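Local coordinates for protein phosphonopyruvate hydrolase (Variovorax sp., PDB 2HJP) that hydrolyses phosphonopyruvate to pyruvate and phosphate, splitting its phosphorus-carbon bond with the help of a divalent metal ion, at residues 28-31 against 32-35. Sequence-based numbering, arbitrary orientation.
Sequences AKLA and EQAG. With XYS (alpha-D-xylopyranose), chain B.
E32 OE2 is gripped twice: O1 of the xylopyranose donates a hydrogen bond to it at 2.9 Å, and S75 OG bonds to the same oxygen. What brings the carboxylate to the sugar is a fully stretched side chain, with CG anti to the backbone N (chi1 179°). With an alanine here, the sugar O1 and S75 OG would probably lose their shared acceptor, and part of V74 and I76 would be uncovered. At its root, E32 is fixed by the helix itself, its N bonding to A28 O at 2.9 Å. One residue on, Q33 N reaches K29 O at 3.0 Å, and Q33 CG lies 3.3 Å from that same oxygen. The two long chains of K29 and Q33 then cross at a slant, K29 CE passing 3.8 Å from Q33 NE2, while the lysine NZ goes on to bond with L275 O. The hydrogen bond from A34 N to L30 O is 2.8 Å long but bent, with 144° at the hydrogen. Past it the spiral gives out: G35 turns to positive phi (105°), its N bonding to E32 O at 3.0 Å and only weakly to A31 O. On the buried side A28 and A31 pack on I39, while L30, A31 and A34 meet F250 of the second subunit. The turn at G35 is a Schellman motif, closing helix 25-34 in the first beta-alpha-beta unit of the TIM barrel, between strands 17-21 and 38-41.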
loop_
_atom_site.group_PDB
_atom_site.type_symbol
_atom_site.label_atom_id
_atom_site.label_comp_id
_atom_site.label_asym_id
_atom_site.label_seq_id
_atom_site.Cartn_x
_atom_site.Cartn_y
_atom_site.Cartn_z
ATOM N N ALA A 28 16.988 -10.951 2.999
ATOM C CA ALA A 28 16.492 -12.125 3.786
ATOM C C ALA A 28 16.920 -13.402 3.085
ATOM O O ALA A 28 17.310 -14.410 3.725
ATOM C CB ALA A 28 14.951 -12.060 3.943
ATOM N N LYS A 29 16.796 -13.415 1.746
ATOM C CA LYS A 29 17.239 -14.591 0.994
ATOM C C LYS A 29 18.741 -14.841 1.216
ATOM O O LYS A 29 19.173 -16.010 1.375
ATOM C CB LYS A 29 16.916 -14.419 -0.495
ATOM C CG LYS A 29 17.276 -15.628 -1.404
ATOM C CD LYS A 29 16.628 -15.402 -2.804
ATOM C CE LYS A 29 16.672 -16.641 -3.686
ATOM N NZ LYS A 29 16.012 -16.373 -5.011
ATOM N N LEU A 30 19.557 -13.782 1.268
ATOM C CA LEU A 30 20.970 -14.040 1.481
ATOM C C LEU A 30 21.216 -14.607 2.873
ATOM O O LEU A 30 22.091 -15.463 3.029
ATOM C CB LEU A 30 21.798 -12.784 1.242
ATOM C CG LEU A 30 21.773 -12.329 -0.233
ATOM C CD1 LEU A 30 22.270 -10.887 -0.350
ATOM C CD2 LEU A 30 22.631 -13.285 -1.102
ATOM N N ALA A 31 20.484 -14.111 3.875
ATOM C CA ALA A 31 20.644 -14.631 5.256
ATOM C C ALA A 31 20.294 -16.108 5.264
ATOM O O ALA A 31 21.033 -16.919 5.895
ATOM C CB ALA A 31 19.702 -13.884 6.263
ATOM N N GLU A 32 19.207 -16.482 4.563
ATOM C CA GLU A 32 18.827 -17.887 4.525
ATOM C C GLU A 32 19.953 -18.713 3.934
ATOM O O GLU A 32 20.323 -19.777 4.459
ATOM C CB GLU A 32 17.548 -18.132 3.705
ATOM C CG GLU A 32 17.240 -19.615 3.701
ATOM C CD GLU A 32 15.884 -19.980 3.092
ATOM O OE1 GLU A 32 15.029 -19.140 2.858
ATOM O OE2 GLU A 32 15.659 -21.172 2.865
ATOM N N GLN A 33 20.486 -18.229 2.817
ATOM C CA GLN A 33 21.543 -18.912 2.107
ATOM C C GLN A 33 22.826 -18.989 2.919
ATOM O O GLN A 33 23.555 -19.988 2.799
ATOM C CB GLN A 33 21.783 -18.251 0.726
ATOM C CG GLN A 33 20.595 -18.557 -0.218
ATOM C CD GLN A 33 20.830 -18.033 -1.636
ATOM O OE1 GLN A 33 21.816 -17.353 -1.882
ATOM N NE2 GLN A 33 19.883 -18.324 -2.566
ATOM N N ALA A 34 23.094 -17.976 3.732
ATOM C CA ALA A 34 24.311 -17.974 4.595
ATOM C C ALA A 34 24.152 -19.010 5.739
ATOM O O ALA A 34 25.124 -19.383 6.349
ATOM C CB ALA A 34 24.572 -16.599 5.158
ATOM N N GLY A 35 22.923 -19.474 5.994
ATOM C CA GLY A 35 22.710 -20.493 6.996
ATOM C C GLY A 35 22.112 -20.025 8.301
ATOM O O GLY A 35 22.141 -20.789 9.257
HETATM C C1 XYS B . 15.028 -22.201 -0.698
HETATM C C2 XYS B . 14.039 -22.502 -1.861
HETATM C C3 XYS B . 12.658 -22.875 -1.234
HETATM C C4 XYS B . 12.764 -24.046 -0.196
HETATM C C5 XYS B . 14.004 -24.018 0.722
HETATM O O1 XYS B . 14.699 -21.060 0.131
HETATM O O2 XYS B . 13.885 -21.329 -2.662
HETATM O O3 XYS B . 11.692 -23.185 -2.278
HETATM O O4 XYS B . 11.556 -24.366 0.527
HETATM O O5 XYS B . 15.220 -23.365 0.126
#